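Oxygen-independent coproporphyrinogen III oxidase (Escherichia coli, PDB 1OLT) catalyses the anaerobic oxidative decarboxylation of two propionate groups of coproporphyrinogen III, giving protoporphyrinogen IX in heme biosynthesis, as a radical S-adenosylmethionine enzyme. Local coordinates at residues E34-Q39 with C335-Q340; L167-Q172 with E189-L194; L415-E420 with Q424-G429. One frame throughout, in Å; residues are numbered along the deposited sequence. Where two conformers were deposited one is given.

From the N terminus, the chain first passes 34-39, whose partner in interaction 1, 335-340, comes almost 300 residues later, so this contact closes a very long loop that spans the whole radical SAM core. Within that loop lies interaction 2, a short closure in which 167-172, a barrel strand beside a bound S-adenosylmethionine, packs against the helix at 189-194. Interaction 3 follows in series: it closes the hairpin 415-420 with 424-429 in the C-terminal domain. No two of the contacts touch or cross, and their centres lie about 36 to 38 Å apart. Interaction 1 joins the N-terminal segment to a small antiparallel sheet, interaction 2 a barrel strand to its outer helix, and interaction 3 two hairpin arms.

Interaction 1: residues E34-Q39 with C335-Q340; sequences EDFGEQ and CYAQNQ
The Phe-36 ring has the backbone carbonyl oxygen of Tyr-336 over the centre of one face, with Phe-36 CZ 4.2 Å from Tyr-336 O, while the sulfur of Cys-335 lies in the ring plane at the edge. The sulfur placement is a Cys sulfur-aromatic contact, made to the central strand, 335-339, of a three-stranded antiparallel sheet. Cys-335 SG sits 5.1 Å from the ring centroid and 83° off the ring normal, so the sulfur faces ring hydrogens and not the pi cloud. Two aliphatic carbons approach obliquely: Cys-335 CB is 3.8 Å from Phe-36 CZ, and Ala-337 CB meets CE1, the next ring carbon, from the same side of the plane.

Phe-36 reaches the strand because its CG stands anti to the backbone N (chi1 -172°), which carries the ring across from the loop just ahead of helix 38-45, where Gly-37 is the N-cap residue. No hydrogen bond links the two segments; the join rests on this one buried aromatic ring against the strand.

The Tyr-336 side chain leaves in another direction, and in the conformer given its hydroxyl is hydrogen-bonded to Tyr-26 O. That side chain lies about 5 Å from that of Ile-329, an S-adenosylmethionine-binding residue on the adjoining strand 329-332, so the strand packed by Phe-36 directly neighbours one that lines a cofactor pocket. The sulfur lies beside the CE2-CZ edge of the ring, with Cys-335 SG 3.9 Å from Phe-36 CE2.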
loop_
_atom_site.group_PDB
_atom_site.type_symbol
_atom_site.label_atom_id
_atom_site.label_comp_id
_atom_site.label_asym_id
_atom_site.label_seq_id
_atom_site.Cartn_x
_atom_site.Cartn_y
_atom_site.Cartn_z
ATOM N N GLU A 34 -22.172 -1.846 6.642
ATOM C CA GLU A 34 -22.790 -0.525 6.712
ATOM C C GLU A 34 -23.482 -0.284 8.033
ATOM O O GLU A 34 -23.893 0.822 8.301
ATOM C CB GLU A 34 -23.737 -0.322 5.537
ATOM C CG GLU A 34 -22.996 -0.345 4.197
ATOM C CD GLU A 34 -23.913 -0.147 2.990
ATOM O OE1 GLU A 34 -24.960 0.505 3.153
ATOM O OE2 GLU A 34 -23.577 -0.654 1.881
ATOM N N ASP A 35 -23.580 -1.324 8.855
ATOM C CA ASP A 35 -24.134 -1.238 10.187
ATOM C C ASP A 35 -23.201 -0.551 11.167
ATOM O O ASP A 35 -23.643 -0.052 12.174
ATOM C CB ASP A 35 -24.434 -2.654 10.686
ATOM C CG ASP A 35 -25.679 -3.281 10.002
ATOM O OD1 ASP A 35 -26.535 -2.500 9.481
ATOM O OD2 ASP A 35 -25.880 -4.534 9.964
ATOM N N PHE A 36 -21.909 -0.550 10.855
ATOM C CA PHE A 36 -20.888 0.190 11.607
ATOM C C PHE A 36 -21.082 1.691 11.426
ATOM O O PHE A 36 -20.839 2.272 10.346
ATOM C CB PHE A 36 -19.476 -0.209 11.143
ATOM C CG PHE A 36 -18.363 0.360 11.986
ATOM C CD1 PHE A 36 -17.888 1.642 11.772
ATOM C CD2 PHE A 36 -17.750 -0.414 12.970
ATOM C CE1 PHE A 36 -16.819 2.175 12.549
ATOM C CE2 PHE A 36 -16.695 0.128 13.751
ATOM C CZ PHE A 36 -16.250 1.419 13.536
ATOM N N GLY A 37 -21.498 2.310 12.493
ATOM C CA GLY A 37 -21.903 3.683 12.464
ATOM C C GLY A 37 -21.003 4.606 13.278
ATOM O O GLY A 37 -19.904 4.271 13.761
ATOM N N GLU A 38 -21.541 5.794 13.450
ATOM C CA GLU A 38 -20.826 6.887 14.030
ATOM C C GLU A 38 -20.468 6.610 15.441
ATOM O O GLU A 38 -19.405 7.027 15.881
ATOM C CB GLU A 38 -21.695 8.111 13.977
ATOM C CG GLU A 38 -21.019 9.366 14.454
ATOM C CD GLU A 38 -19.779 9.748 13.667
ATOM O OE1 GLU A 38 -19.522 9.260 12.532
ATOM O OE2 GLU A 38 -19.060 10.589 14.200
ATOM N N GLN A 39 -21.310 5.900 16.192
ATOM C CA GLN A 39 -20.929 5.728 17.562
ATOM C C GLN A 39 -19.713 4.773 17.621
ATOM O O GLN A 39 -18.818 4.939 18.444
ATOM C CB GLN A 39 -22.168 5.309 18.455
ATOM C CG GLN A 39 -23.258 6.447 18.568
ATOM C CD GLN A 39 -22.693 7.792 19.073
ATOM O OE1 GLN A 39 -22.144 7.843 20.176
ATOM N NE2 GLN A 39 -22.828 8.860 18.275
ATOM N N CYS A 335 -10.639 -1.039 15.113
ATOM C CA CYS A 335 -11.720 -1.004 14.142
ATOM C C CYS A 335 -11.188 -0.575 12.791
ATOM O O CYS A 335 -10.162 0.069 12.704
ATOM C CB CYS A 335 -12.863 -0.042 14.538
ATOM S SG CYS A 335 -13.622 -0.375 16.105
ATOM N N TYR A 336 -11.849 -1.000 11.726
ATOM C CA TYR A 336 -11.646 -0.447 10.407
ATOM C C TYR A 336 -12.942 0.293 10.014
ATOM O O TYR A 336 -14.026 -0.157 10.296
ATOM C CB TYR A 336 -11.280 -1.510 9.352
ATOM C CG TYR A 336 -10.103 -2.421 9.710
ATOM C CD1 TYR A 336 -9.070 -1.978 10.548
ATOM C CD2 TYR A 336 -10.015 -3.728 9.215
ATOM C CE1 TYR A 336 -7.987 -2.798 10.884
ATOM C CE2 TYR A 336 -8.932 -4.576 9.559
ATOM C CZ TYR A 336 -7.914 -4.092 10.389
ATOM O OH TYR A 336 -6.845 -4.892 10.771
ATOM N N ALA A 337 -12.795 1.433 9.344
ATOM C CA ALA A 337 -13.907 2.253 8.903
ATOM C C ALA A 337 -13.554 2.860 7.566
ATOM O O ALA A 337 -12.451 3.362 7.374
ATOM C CB ALA A 337 -14.159 3.348 9.949
ATOM N N GLN A 338 -14.499 2.884 6.654
ATOM C CA GLN A 338 -14.228 3.411 5.326
ATOM C C GLN A 338 -15.248 4.451 4.959
ATOM O O GLN A 338 -16.443 4.281 5.212
ATOM C CB GLN A 338 -14.304 2.318 4.240
ATOM C CG GLN A 338 -13.760 2.708 2.907
ATOM C CD GLN A 338 -13.673 1.564 1.876
ATOM O OE1 GLN A 338 -14.386 0.581 1.996
ATOM N NE2 GLN A 338 -12.786 1.715 0.871
ATOM N N ASN A 339 -14.758 5.502 4.346
ATOM C CA ASN A 339 -15.596 6.508 3.707
ATOM C C ASN A 339 -16.276 5.987 2.439
ATOM O O ASN A 339 -15.772 5.070 1.749
ATOM C CB ASN A 339 -14.736 7.718 3.336
ATOM C CG ASN A 339 -14.421 8.618 4.518
ATOM O OD1 ASN A 339 -15.069 8.552 5.597
ATOM N ND2 ASN A 339 -13.409 9.539 4.310
ATOM N N GLN A 340 -17.431 6.553 2.139
ATOM C CA GLN A 340 -18.095 6.456 0.825
ATOM C C GLN A 340 -17.065 6.375 -0.297
ATOM O O GLN A 340 -16.166 7.199 -0.380
ATOM C CB GLN A 340 -19.032 7.682 0.626
ATOM C CG GLN A 340 -20.172 7.819 1.639
ATOM C CD GLN A 340 -21.251 6.769 1.563
ATOM O OE1 GLN A 340 -21.327 5.994 0.608
ATOM N NE2 GLN A 340 -22.073 6.700 2.615
#

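Interaction 2: residues L167-Q172 with E189-L194; sequences LSMGVQ and EFIFAL. With SAM (S-adenosylmethionine), chain C.
Met-169 carries the apolar part of the contact, extending from strand 166-172 toward Ile-191 and Leu-194, one helical turn apart on helix 188-200. Its CG is anti to the backbone N, and a bend at the last torsion, chi3 -50°, turns the methyl onto Leu-194: Met-169 CE lies 3.5 Å from Leu-194 CD2. The sulfur lies between the two helix residues, with Met-169 SD 4.0 Å from Leu-194 CD2 and 4.1 Å from Ile-191 CG2. That same Ile-191 methyl branch also meets Val-171, CG2 to CG2, so it bridges two strand residues. The Met-169 chain runs obliquely to both helix side chains, and all four residues are buried.

Across the two segments there are no hydrogen bonds; the polar side-chain contact of Gln-172 is with S-adenosylmethionine, on the other side of the strand. The Gln-172 amide reaches both ribose hydroxyls. Gln-172 NE2 donates to O2' of the ligand at 2.8 Å with an N-H...O angle of 148°, and Gln-172 OE1 lies 2.8 Å from O3', a possible hydrogen bond, since the O3' proton has another acceptor nearby. At Gly-170, CA comes to 3.3 Å from the ligand carboxylate oxygen OXT, and a CB there would collide with that oxygen. Arg-184 and Asp-209 are also hydrogen-bonded to this ligand molecule.

The strand is one of the parallel strands of the radical SAM barrel, between 140-146 and 207-212. Helix 188-200 covers its outer side, nearly antiparallel at 161° with 11.0 Å between the segment axes, while Leu-194 also touches Leu-156 of the adjacent helix 154-161.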
loop_
_atom_site.group_PDB
_atom_site.type_symbol
_atom_site.label_atom_id
_atom_site.label_comp_id
_atom_site.label_asym_id
_atom_site.label_seq_id
_atom_site.Cartn_x
_atom_site.Cartn_y
_atom_site.Cartn_z
ATOM N N LEU A 167 8.612 10.304 -1.632
ATOM C CA LEU A 167 7.733 10.167 -2.790
ATOM C C LEU A 167 7.791 8.768 -3.431
ATOM O O LEU A 167 8.811 8.064 -3.340
ATOM C CB LEU A 167 8.011 11.267 -3.824
ATOM C CG LEU A 167 9.130 11.278 -4.865
ATOM C CD1 LEU A 167 9.032 10.273 -6.016
ATOM C CD2 LEU A 167 9.180 12.706 -5.439
ATOM N N SER A 168 6.707 8.445 -4.126
ATOM C CA SER A 168 6.517 7.246 -4.897
ATOM C C SER A 168 6.078 7.710 -6.289
ATOM O O SER A 168 5.261 8.664 -6.423
ATOM C CB SER A 168 5.470 6.378 -4.247
ATOM O OG SER A 168 5.344 5.226 -5.021
ATOM N N MET A 169 6.637 7.091 -7.328
ATOM C CA MET A 169 6.367 7.482 -8.679
ATOM C C MET A 169 5.987 6.259 -9.477
ATOM O O MET A 169 6.705 5.266 -9.494
ATOM C CB MET A 169 7.610 8.152 -9.253
ATOM C CG MET A 169 7.577 8.515 -10.726
ATOM S SD MET A 169 9.170 9.235 -11.329
ATOM C CE MET A 169 9.398 10.474 -10.030
ATOM N N GLY A 170 4.854 6.340 -10.156
ATOM C CA GLY A 170 4.444 5.285 -11.046
ATOM C C GLY A 170 5.262 5.290 -12.324
ATOM O O GLY A 170 5.386 6.313 -12.964
ATOM N N VAL A 171 5.772 4.142 -12.716
ATOM C CA VAL A 171 6.427 3.976 -14.031
ATOM C C VAL A 171 5.725 2.899 -14.884
ATOM O O VAL A 171 5.411 3.110 -16.058
ATOM C CB VAL A 171 7.945 3.688 -13.833
ATOM C CG1 VAL A 171 8.626 3.235 -15.112
ATOM C CG2 VAL A 171 8.670 4.940 -13.224
ATOM N N GLN A 172 5.422 1.776 -14.247
ATOM C CA GLN A 172 4.748 0.638 -14.818
ATOM C C GLN A 172 5.625 -0.161 -15.760
ATOM O O GLN A 172 5.905 -1.346 -15.479
ATOM C CB GLN A 172 3.373 0.991 -15.431
ATOM C CG GLN A 172 2.662 2.171 -14.766
ATOM C CD GLN A 172 2.485 2.083 -13.280
ATOM O OE1 GLN A 172 1.958 3.009 -12.687
ATOM N NE2 GLN A 172 2.877 1.002 -12.681
ATOM N N GLU A 189 13.107 10.260 -20.653
ATOM C CA GLU A 189 14.070 11.286 -20.221
ATOM C C GLU A 189 13.518 12.121 -19.133
ATOM O O GLU A 189 14.226 12.494 -18.185
ATOM C CB GLU A 189 14.538 12.172 -21.383
ATOM C CG GLU A 189 15.377 11.422 -22.372
ATOM C CD GLU A 189 16.747 11.070 -21.825
ATOM O OE1 GLU A 189 17.281 11.840 -20.974
ATOM O OE2 GLU A 189 17.294 10.003 -22.243
ATOM N N PHE A 190 12.228 12.408 -19.205
ATOM C CA PHE A 190 11.611 13.182 -18.155
ATOM C C PHE A 190 11.489 12.384 -16.838
ATOM O O PHE A 190 11.623 12.954 -15.739
ATOM C CB PHE A 190 10.255 13.714 -18.590
ATOM C CG PHE A 190 9.643 14.633 -17.579
ATOM C CD1 PHE A 190 10.136 15.914 -17.415
ATOM C CD2 PHE A 190 8.643 14.196 -16.762
ATOM C CE1 PHE A 190 9.590 16.758 -16.474
ATOM C CE2 PHE A 190 8.115 15.033 -15.805
ATOM C CZ PHE A 190 8.612 16.328 -15.685
ATOM N N ILE A 191 11.201 11.096 -16.928
ATOM C CA ILE A 191 11.209 10.273 -15.724
ATOM C C ILE A 191 12.545 10.325 -15.014
ATOM O O ILE A 191 12.591 10.486 -13.773
ATOM C CB ILE A 191 10.732 8.863 -16.000
ATOM C CG1 ILE A 191 9.238 8.889 -16.312
ATOM C CG2 ILE A 191 10.963 7.950 -14.813
ATOM C CD1 ILE A 191 8.725 7.571 -16.939
ATOM N N PHE A 192 13.628 10.170 -15.762
ATOM C CA PHE A 192 14.982 10.268 -15.195
ATOM C C PHE A 192 15.228 11.664 -14.616
ATOM O O PHE A 192 15.778 11.798 -13.511
ATOM C CB PHE A 192 16.039 9.984 -16.254
ATOM C CG PHE A 192 16.370 8.530 -16.370
ATOM C CD1 PHE A 192 15.446 7.652 -16.935
ATOM C CD2 PHE A 192 17.596 8.039 -15.932
ATOM C CE1 PHE A 192 15.694 6.290 -17.034
ATOM C CE2 PHE A 192 17.866 6.682 -16.021
ATOM C CZ PHE A 192 16.902 5.784 -16.553
ATOM N N ALA A 193 14.812 12.711 -15.346
ATOM C CA ALA A 193 15.000 14.063 -14.827
ATOM C C ALA A 193 14.262 14.279 -13.499
ATOM O O ALA A 193 14.768 14.875 -12.566
ATOM C CB ALA A 193 14.536 15.125 -15.863
ATOM N N LEU A 194 13.053 13.796 -13.436
ATOM C CA LEU A 194 12.226 13.999 -12.292
ATOM C C LEU A 194 12.796 13.288 -11.076
ATOM O O LEU A 194 12.919 13.886 -10.007
ATOM C CB LEU A 194 10.830 13.476 -12.587
ATOM C CG LEU A 194 9.674 13.881 -11.696
ATOM C CD1 LEU A 194 9.422 15.355 -11.714
ATOM C CD2 LEU A 194 8.397 13.115 -12.154
HETATM N N SAM C . -1.416 7.970 -10.029
HETATM C CA SAM C . 0.033 7.847 -9.949
HETATM C C SAM C . 0.665 7.082 -11.119
HETATM O O SAM C . -0.073 6.314 -11.829
HETATM O OXT SAM C . 1.835 7.335 -11.320
HETATM C CB SAM C . 0.326 7.083 -8.643
HETATM C CG SAM C . 0.349 5.579 -8.593
HETATM S SD SAM C . -1.223 4.768 -8.738
HETATM C CE SAM C . -2.251 5.516 -7.468
HETATM C "C5'" SAM C . -0.931 3.230 -7.706
HETATM C "C4'" SAM C . -0.254 1.977 -8.365
HETATM O "O4'" SAM C . -1.113 0.851 -8.485
HETATM C "C3'" SAM C . 0.188 2.206 -9.790
HETATM O "O3'" SAM C . 1.353 3.031 -9.910
HETATM C "C2'" SAM C . 0.315 0.785 -10.354
HETATM O "O2'" SAM C . 1.656 0.308 -10.239
HETATM C "C1'" SAM C . -0.569 -0.031 -9.444
HETATM N N9 SAM C . -1.678 -0.670 -10.123
HETATM C C8 SAM C . -2.809 -0.022 -10.549
HETATM N N7 SAM C . -3.633 -0.907 -11.102
HETATM C C5 SAM C . -3.036 -2.139 -11.011
HETATM C C6 SAM C . -3.433 -3.426 -11.413
HETATM N N6 SAM C . -4.603 -3.676 -12.000
HETATM N N1 SAM C . -2.577 -4.464 -11.170
HETATM C C2 SAM C . -1.344 -4.233 -10.551
HETATM N N3 SAM C . -0.961 -2.997 -10.154
HETATM C C4 SAM C . -1.801 -1.970 -10.397
#

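Interaction 3: residues L415-E420 with Q424-G429; sequences LVDVDE and QVTAKG
Thr-426 and the carbonyl of Leu-415 form the tight, open end of this beta hairpin, away from its connecting turn. Thr-426 N donates to Leu-415 O at 3.1 Å and 172°, although from 35° out of the carbonyl plane. The same oxygen receives a CA-H...O contact from Gly-429, whose CA is 3.2 Å away; a side chain at Gly-429 would run into it. With OG1 set between its backbone N and carbonyl carbon (chi1 62°), Thr-426 accepts from Gly-429 N at 3.0 Å, an ST motif, and its hydroxyl also bonds Gly-414 O. A valine in its place would probably leave Gly-429 N and Gly-414 O without this hydroxyl partner and let the 426-429 turn shift.

Farther along, Asp-417 and Gln-424 are an antiparallel hydrogen-bonded pair, both bonds 2.8 Å: Asp-417 N to Gln-424 O and Gln-424 N to Asp-417 O. Their side chains are on the looser, more solvent-exposed face. There Asp-417 OD2 rests 3.8 Å from the Thr-426 CG2 methyl, while the Gln-424 chain, bent at chi2, brings NE2 back to hydrogen-bond Val-425 O.

The buried face carries the non-hydrogen-bonded pair Val-416 and Val-425, with Val-416 CG1 4.3 Å from Val-425 CG2. Both pack on Ile-436 of helix 433-438, and Val-416 also on Ala-411 of helix 401-412; strand 382-384 completes the sheet beyond 422-425, consistent with the wing of a winged-helix domain.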
loop_
_atom_site.group_PDB
_atom_site.type_symbol
_atom_site.label_atom_id
_atom_site.label_comp_id
_atom_site.label_asym_id
_atom_site.label_seq_id
_atom_site.Cartn_x
_atom_site.Cartn_y
_atom_site.Cartn_z
ATOM N N LEU A 415 7.579 -25.179 2.897
ATOM C CA LEU A 415 7.236 -23.757 2.896
ATOM C C LEU A 415 7.569 -23.112 4.230
ATOM O O LEU A 415 7.951 -21.959 4.278
ATOM C CB LEU A 415 5.759 -23.559 2.618
ATOM C CG LEU A 415 5.371 -23.572 1.145
ATOM C CD1 LEU A 415 5.777 -24.823 0.442
ATOM C CD2 LEU A 415 3.874 -23.411 1.044
ATOM N N VAL A 416 7.375 -23.848 5.317
ATOM C CA VAL A 416 7.684 -23.356 6.654
ATOM C C VAL A 416 8.299 -24.494 7.476
ATOM O O VAL A 416 7.985 -25.654 7.219
ATOM C CB VAL A 416 6.410 -22.835 7.388
ATOM C CG1 VAL A 416 5.670 -21.819 6.560
ATOM C CG2 VAL A 416 5.454 -23.982 7.744
ATOM N N ASP A 417 9.192 -24.148 8.411
ATOM C CA ASP A 417 9.606 -25.027 9.516
ATOM C C ASP A 417 8.799 -24.648 10.767
ATOM O O ASP A 417 8.763 -23.493 11.155
ATOM C CB ASP A 417 11.109 -24.883 9.822
ATOM C CG ASP A 417 11.998 -25.274 8.641
ATOM O OD1 ASP A 417 11.613 -26.206 7.877
ATOM O OD2 ASP A 417 13.090 -24.700 8.414
ATOM N N VAL A 418 8.145 -25.619 11.384
ATOM C CA VAL A 418 7.266 -25.331 12.517
ATOM C C VAL A 418 7.523 -26.347 13.639
ATOM O O VAL A 418 7.907 -27.500 13.394
ATOM C CB VAL A 418 5.744 -25.262 12.082
ATOM C CG1 VAL A 418 5.453 -26.166 10.883
ATOM C CG2 VAL A 418 4.787 -25.617 13.222
ATOM N N ASP A 419 7.362 -25.882 14.868
ATOM C CA ASP A 419 7.498 -26.743 16.033
ATOM C C ASP A 419 6.583 -26.232 17.158
ATOM O O ASP A 419 5.641 -25.438 16.918
ATOM C CB ASP A 419 8.988 -26.861 16.465
ATOM C CG ASP A 419 9.668 -25.495 16.726
ATOM O OD1 ASP A 419 8.992 -24.445 16.752
ATOM O OD2 ASP A 419 10.902 -25.397 16.922
ATOM N N GLU A 420 6.872 -26.709 18.374
ATOM C CA GLU A 420 6.108 -26.376 19.584
ATOM C C GLU A 420 6.314 -24.944 20.081
ATOM O O GLU A 420 5.488 -24.467 20.868
ATOM C CB GLU A 420 6.423 -27.354 20.747
ATOM C CG GLU A 420 7.833 -27.929 20.759
ATOM C CD GLU A 420 7.909 -29.302 20.098
ATOM O OE1 GLU A 420 7.703 -30.321 20.818
ATOM O OE2 GLU A 420 8.175 -29.371 18.870
ATOM N N GLN A 424 8.764 -20.679 11.292
ATOM C CA GLN A 424 9.710 -19.968 10.457
ATOM C C GLN A 424 9.291 -20.195 8.993
ATOM O O GLN A 424 9.108 -21.334 8.562
ATOM C CB GLN A 424 11.132 -20.480 10.729
ATOM C CG GLN A 424 12.222 -19.891 9.850
ATOM C CD GLN A 424 12.379 -18.393 10.012
ATOM O OE1 GLN A 424 12.923 -17.936 11.007
ATOM N NE2 GLN A 424 11.908 -17.623 9.021
ATOM N N VAL A 425 9.092 -19.113 8.247
ATOM C CA VAL A 425 8.888 -19.223 6.795
ATOM C C VAL A 425 10.275 -19.439 6.191
ATOM O O VAL A 425 11.231 -18.762 6.545
ATOM C CB VAL A 425 8.182 -18.000 6.193
ATOM C CG1 VAL A 425 7.886 -18.219 4.705
ATOM C CG2 VAL A 425 6.902 -17.705 6.968
ATOM N N THR A 426 10.378 -20.437 5.330
ATOM C CA THR A 426 11.645 -20.823 4.753
ATOM C C THR A 426 11.932 -19.992 3.539
ATOM O O THR A 426 11.056 -19.286 3.036
ATOM C CB THR A 426 11.612 -22.308 4.308
ATOM O OG1 THR A 426 10.606 -22.466 3.292
ATOM C CG2 THR A 426 11.205 -23.237 5.448
ATOM N N ALA A 427 13.161 -20.092 3.055
ATOM C CA ALA A 427 13.557 -19.453 1.799
ATOM C C ALA A 427 12.594 -19.807 0.659
ATOM O O ALA A 427 12.207 -18.956 -0.126
ATOM C CB ALA A 427 15.005 -19.867 1.418
ATOM N N LYS A 428 12.232 -21.079 0.587
ATOM C CA LYS A 428 11.249 -21.588 -0.377
ATOM C C LYS A 428 9.795 -21.064 -0.147
ATOM O O LYS A 428 9.050 -20.852 -1.100
ATOM C CB LYS A 428 11.251 -23.141 -0.338
ATOM C CG LYS A 428 12.476 -23.822 -0.925
ATOM C CD LYS A 428 12.374 -25.371 -0.752
ATOM C CE LYS A 428 13.612 -26.119 -1.240
ATOM N NZ LYS A 428 13.953 -25.847 -2.670
ATOM N N GLY A 429 9.384 -20.895 1.106
ATOM C CA GLY A 429 8.033 -20.428 1.415
ATOM C C GLY A 429 7.760 -18.919 1.342
ATOM O O GLY A 429 6.602 -18.503 1.418
#